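Local coordinates for protein indole-3-pyruvate decarboxylase (Azospirillum brasilense, PDB 2NXW) that decarboxylates indole-3-pyruvate and phenylpyruvate to the corresponding aldehydes with thiamine diphosphate and magnesium, a step in auxin biosynthesis, at residues P202-L216 against D334-L348. Residues are numbered along the deposited sequence; the frame is centred on the assembly and turned at random.
Sequences PVDRDALAACADEVL and DIPLAGLVDALLERL. Unlike the reference sequence in segment 334-348: Arg347 (reference Gly).
Leu208, Ala212 and Leu216 pack on Gly339, Ala343 and Leu344 where helices 205-216 and 337-346 cross at -59°, axes 9.1 Å apart. Ala212 CB touches Ala343 CB at 3.8 Å. Leu208, its chi1 near 175° turning CG away from the backbone N, brings CD1 3.5 Å from Gly339 O, 4.0 Å from Ile335 CG2 and against Ala343 CB. Trimming Leu208 to an alanine would probably open a gap above Gly339 and lose the contact with Ile335 CG2. Leu344 CD2 lies 3.6 Å from Leu216 CG as the side chains slide past each other.

Arg347, glycine in the reference sequence, supplies the charged contact. Its NE donates to Asp213 OD1 at 2.8 Å; OD1 lies near the guanidinium plane, while NE meets it from above the carboxylate plane. Ala212 CB lies over one guanidinium face, toward its rim. NH1 bonds Ala343 O, and a water links NH2 to Asp213 OD2, helping fix the rotation.

Asp204 N donates to Asp334 O (3.0 Å). Asp204 also N-caps its helix through Ala207 N.

Both helices lie on the central-domain sheet: Val215, Leu340 and Leu344 touch Phe294 of strand 292-296, and Cys211 and Ile335 touch Val325 of strand 324-327. Helix 239-249 adjoins Leu216 and Leu344.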
loop_
_atom_site.group_PDB
_atom_site.type_symbol
_atom_site.label_atom_id
_atom_site.label_comp_id
_atom_site.label_asym_id
_atom_site.label_seq_id
_atom_site.Cartn_x
_atom_site.Cartn_y
_atom_site.Cartn_z
ATOM N N PRO A 202 23.622 8.841 14.890
ATOM C CA PRO A 202 24.276 9.923 14.143
ATOM C C PRO A 202 23.991 11.334 14.659
ATOM O O PRO A 202 22.856 11.666 14.994
ATOM C CB PRO A 202 23.747 9.734 12.721
ATOM C CG PRO A 202 23.441 8.271 12.654
ATOM C CD PRO A 202 22.799 8.014 13.991
ATOM N N VAL A 203 25.032 12.159 14.715
ATOM C CA VAL A 203 24.900 13.550 15.143
ATOM C C VAL A 203 25.758 14.386 14.207
ATOM O O VAL A 203 26.976 14.213 14.152
ATOM C CB VAL A 203 25.388 13.772 16.586
ATOM C CG1 VAL A 203 25.300 15.256 16.939
ATOM C CG2 VAL A 203 24.553 12.947 17.554
ATOM N N ASP A 204 25.117 15.276 13.458
ATOM C CA ASP A 204 25.823 16.134 12.516
ATOM C C ASP A 204 26.178 17.461 13.180
ATOM O O ASP A 204 25.346 18.368 13.250
ATOM C CB ASP A 204 24.948 16.392 11.296
ATOM C CG ASP A 204 25.701 17.076 10.180
ATOM O OD1 ASP A 204 26.671 17.803 10.483
ATOM O OD2 ASP A 204 25.315 16.893 9.009
ATOM N N ARG A 205 27.416 17.571 13.657
ATOM C CA ARG A 205 27.880 18.780 14.331
ATOM C C ARG A 205 27.845 20.026 13.450
ATOM O O ARG A 205 27.605 21.129 13.945
ATOM C CB ARG A 205 29.298 18.574 14.870
ATOM C CG ARG A 205 29.402 17.489 15.932
ATOM C CD ARG A 205 28.533 17.803 17.141
ATOM N N ASP A 206 28.085 19.857 12.154
ATOM C CA ASP A 206 28.064 20.994 11.241
ATOM C C ASP A 206 26.637 21.494 11.069
ATOM O O ASP A 206 26.385 22.700 11.118
ATOM C CB ASP A 206 28.644 20.614 9.875
ATOM C CG ASP A 206 30.139 20.355 9.927
ATOM O OD1 ASP A 206 30.864 21.197 10.496
ATOM O OD2 ASP A 206 30.591 19.317 9.395
ATOM N N ALA A 207 25.708 20.561 10.873
ATOM C CA ALA A 207 24.302 20.905 10.699
ATOM C C ALA A 207 23.759 21.517 11.981
ATOM O O ALA A 207 22.904 22.402 11.937
ATOM C CB ALA A 207 23.494 19.665 10.330
ATOM N N LEU A 208 24.253 21.036 13.117
ATOM C CA LEU A 208 23.832 21.548 14.415
ATOM C C LEU A 208 24.176 23.030 14.537
ATOM O O LEU A 208 23.340 23.845 14.929
ATOM C CB LEU A 208 24.517 20.767 15.538
ATOM C CG LEU A 208 24.274 21.257 16.968
ATOM C CD1 LEU A 208 22.775 21.272 17.259
ATOM C CD2 LEU A 208 25.004 20.350 17.948
ATOM N N ALA A 209 25.410 23.377 14.188
ATOM C CA ALA A 209 25.862 24.763 14.259
ATOM C C ALA A 209 25.080 25.670 13.311
ATOM O O ALA A 209 24.629 26.751 13.699
ATOM C CB ALA A 209 27.356 24.834 13.943
ATOM N N ALA A 210 24.923 25.228 12.067
ATOM C CA ALA A 210 24.195 25.994 11.070
ATOM C C ALA A 210 22.740 26.166 11.495
ATOM O O ALA A 210 22.174 27.254 11.391
ATOM C CB ALA A 210 24.266 25.293 9.719
ATOM N N CYS A 211 22.144 25.083 11.984
ATOM C CA CYS A 211 20.758 25.111 12.429
ATOM C C CYS A 211 20.567 26.105 13.577
ATOM O O CYS A 211 19.659 26.932 13.549
ATOM C CB CYS A 211 20.341 23.708 12.873
ATOM S SG CYS A 211 18.635 23.592 13.436
ATOM N N ALA A 212 21.422 26.015 14.589
ATOM C CA ALA A 212 21.331 26.925 15.724
ATOM C C ALA A 212 21.384 28.386 15.274
ATOM O O ALA A 212 20.617 29.222 15.754
ATOM C CB ALA A 212 22.456 26.640 16.721
ATOM N N ASP A 213 22.297 28.703 14.355
ATOM C CA ASP A 213 22.405 30.075 13.871
ATOM C C ASP A 213 21.132 30.503 13.157
ATOM O O ASP A 213 20.640 31.613 13.368
ATOM C CB ASP A 213 23.582 30.234 12.901
ATOM C CG ASP A 213 24.931 30.181 13.593
ATOM O OD1 ASP A 213 24.999 30.367 14.827
ATOM O OD2 ASP A 213 25.942 29.968 12.883
ATOM N N GLU A 214 20.595 29.620 12.318
ATOM C CA GLU A 214 19.390 29.943 11.566
ATOM C C GLU A 214 18.180 30.123 12.472
ATOM O O GLU A 214 17.365 31.018 12.263
ATOM C CB GLU A 214 19.088 28.863 10.528
ATOM C CG GLU A 214 18.110 29.339 9.471
ATOM C CD GLU A 214 17.711 28.251 8.494
ATOM O OE1 GLU A 214 18.485 27.284 8.314
ATOM O OE2 GLU A 214 16.622 28.380 7.894
ATOM N N VAL A 215 18.062 29.263 13.476
ATOM C CA VAL A 215 16.952 29.358 14.414
ATOM C C VAL A 215 16.991 30.697 15.148
ATOM O O VAL A 215 15.975 31.377 15.266
ATOM C CB VAL A 215 17.002 28.210 15.447
ATOM C CG1 VAL A 215 16.032 28.492 16.592
ATOM C CG2 VAL A 215 16.640 26.893 14.773
ATOM N N LEU A 216 18.163 31.087 15.642
ATOM C CA LEU A 216 18.261 32.348 16.366
ATOM C C LEU A 216 17.961 33.536 15.456
ATOM O O LEU A 216 17.318 34.499 15.875
ATOM C CB LEU A 216 19.642 32.499 17.012
ATOM C CG LEU A 216 19.912 31.550 18.186
ATOM C CD1 LEU A 216 21.284 31.842 18.784
ATOM C CD2 LEU A 216 18.818 31.717 19.243
ATOM N N ASP A 334 19.828 14.437 11.883
ATOM C CA ASP A 334 20.781 14.078 12.922
ATOM C C ASP A 334 21.068 15.201 13.913
ATOM O O ASP A 334 22.221 15.534 14.191
ATOM C CB ASP A 334 22.087 13.584 12.289
ATOM C CG ASP A 334 21.858 12.460 11.299
ATOM O OD1 ASP A 334 20.926 11.660 11.521
ATOM O OD2 ASP A 334 22.609 12.373 10.304
ATOM N N ILE A 335 20.000 15.776 14.450
ATOM C CA ILE A 335 20.117 16.842 15.429
ATOM C C ILE A 335 19.330 16.471 16.677
ATOM O O ILE A 335 18.107 16.612 16.710
ATOM C CB ILE A 335 19.576 18.178 14.882
ATOM C CG1 ILE A 335 20.442 18.633 13.703
ATOM C CG2 ILE A 335 19.541 19.227 15.997
ATOM C CD1 ILE A 335 20.155 20.032 13.217
ATOM N N PRO A 336 20.017 15.960 17.708
ATOM C CA PRO A 336 19.334 15.585 18.949
ATOM C C PRO A 336 18.846 16.863 19.616
ATOM O O PRO A 336 19.512 17.890 19.550
ATOM C CB PRO A 336 20.426 14.878 19.747
ATOM C CG PRO A 336 21.692 15.529 19.253
ATOM C CD PRO A 336 21.458 15.656 17.775
ATOM N N LEU A 337 17.676 16.809 20.236
ATOM C CA LEU A 337 17.120 17.984 20.888
ATOM C C LEU A 337 18.065 18.565 21.942
ATOM O O LEU A 337 18.231 19.780 22.021
ATOM C CB LEU A 337 15.770 17.644 21.522
ATOM C CG LEU A 337 14.926 18.858 21.926
ATOM C CD1 LEU A 337 14.540 19.643 20.682
ATOM C CD2 LEU A 337 13.678 18.408 22.667
ATOM N N ALA A 338 18.684 17.706 22.746
ATOM C CA ALA A 338 19.598 18.179 23.772
ATOM C C ALA A 338 20.757 18.948 23.144
ATOM O O ALA A 338 21.224 19.941 23.703
ATOM C CB ALA A 338 20.127 17.007 24.593
ATOM N N GLY A 339 21.201 18.487 21.974
ATOM C CA GLY A 339 22.303 19.143 21.284
ATOM C C GLY A 339 21.921 20.502 20.735
ATOM O O GLY A 339 22.714 21.451 20.783
ATOM N N LEU A 340 20.707 20.609 20.202
ATOM C CA LEU A 340 20.225 21.873 19.664
ATOM C C LEU A 340 20.120 22.891 20.799
ATOM O O LEU A 340 20.513 24.047 20.648
ATOM C CB LEU A 340 18.849 21.686 19.020
ATOM C CG LEU A 340 18.161 22.972 18.579
ATOM C CD1 LEU A 340 18.947 23.607 17.435
ATOM C CD2 LEU A 340 16.728 22.668 18.150
ATOM N N VAL A 341 19.586 22.456 21.936
ATOM C CA VAL A 341 19.446 23.348 23.083
ATOM C C VAL A 341 20.816 23.844 23.551
ATOM O O VAL A 341 20.990 25.035 23.813
ATOM C CB VAL A 341 18.705 22.642 24.248
ATOM C CG1 VAL A 341 18.734 23.506 25.502
ATOM C CG2 VAL A 341 17.254 22.380 23.843
ATOM N N ASP A 342 21.785 22.939 23.656
ATOM C CA ASP A 342 23.121 23.352 24.076
ATOM C C ASP A 342 23.744 24.327 23.081
ATOM O O ASP A 342 24.405 25.288 23.484
ATOM C CB ASP A 342 24.041 22.145 24.239
ATOM C CG ASP A 342 23.798 21.390 25.532
ATOM O OD1 ASP A 342 23.220 21.969 26.479
ATOM O OD2 ASP A 342 24.207 20.215 25.609
ATOM N N ALA A 343 23.533 24.084 21.787
ATOM C CA ALA A 343 24.082 24.952 20.748
ATOM C C ALA A 343 23.467 26.347 20.801
ATOM O O ALA A 343 24.138 27.351 20.544
ATOM C CB ALA A 343 23.859 24.332 19.376
ATOM N N LEU A 344 22.182 26.415 21.131
ATOM C CA LEU A 344 21.517 27.702 21.236
ATOM C C LEU A 344 22.022 28.449 22.468
ATOM O O LEU A 344 22.220 29.660 22.427
ATOM C CB LEU A 344 20.001 27.509 21.322
ATOM C CG LEU A 344 19.362 27.001 20.026
ATOM C CD1 LEU A 344 17.892 26.649 20.265
ATOM C CD2 LEU A 344 19.475 28.066 18.946
ATOM N N LEU A 345 22.244 27.725 23.563
ATOM C CA LEU A 345 22.724 28.371 24.785
ATOM C C LEU A 345 24.108 28.974 24.589
ATOM O O LEU A 345 24.398 30.059 25.088
ATOM C CB LEU A 345 22.741 27.369 25.946
ATOM C CG LEU A 345 21.354 26.995 26.485
ATOM C CD1 LEU A 345 21.477 25.871 27.500
ATOM C CD2 LEU A 345 20.703 28.221 27.122
ATOM N N GLU A 346 24.950 28.272 23.843
ATOM C CA GLU A 346 26.303 28.742 23.569
ATOM C C GLU A 346 26.305 30.048 22.784
ATOM O O GLU A 346 27.290 30.792 22.809
ATOM C CB GLU A 346 27.055 27.678 22.775
ATOM C CG GLU A 346 27.528 26.501 23.603
ATOM C CD GLU A 346 27.870 25.296 22.750
ATOM O OE1 GLU A 346 28.402 25.487 21.634
ATOM O OE2 GLU A 346 27.614 24.156 23.199
ATOM N N ARG A 347 25.202 30.330 22.098
ATOM C CA ARG A 347 25.082 31.530 21.271
ATOM C C ARG A 347 24.247 32.661 21.869
ATOM O O ARG A 347 24.003 33.678 21.213
ATOM C CB ARG A 347 24.512 31.137 19.909
ATOM C CG ARG A 347 25.408 30.172 19.150
ATOM C CD ARG A 347 24.678 29.511 17.991
ATOM N NE ARG A 347 25.605 28.795 17.121
ATOM C CZ ARG A 347 26.308 27.726 17.488
ATOM N NH1 ARG A 347 26.189 27.230 18.717
ATOM N NH2 ARG A 347 27.158 27.164 16.632
ATOM N N LEU A 348 23.816 32.485 23.111
ATOM C CA LEU A 348 23.010 33.484 23.798
ATOM C C LEU A 348 23.663 33.906 25.104
ATOM O O LEU A 348 24.099 33.068 25.887
ATOM C CB LEU A 348 21.616 32.919 24.106
ATOM C CG LEU A 348 20.707 32.592 22.920
ATOM C CD1 LEU A 348 19.555 31.700 23.388
ATOM C CD2 LEU A 348 20.176 33.880 22.312
HETATM O O HOH W 1 27.931 28.681 14.084
#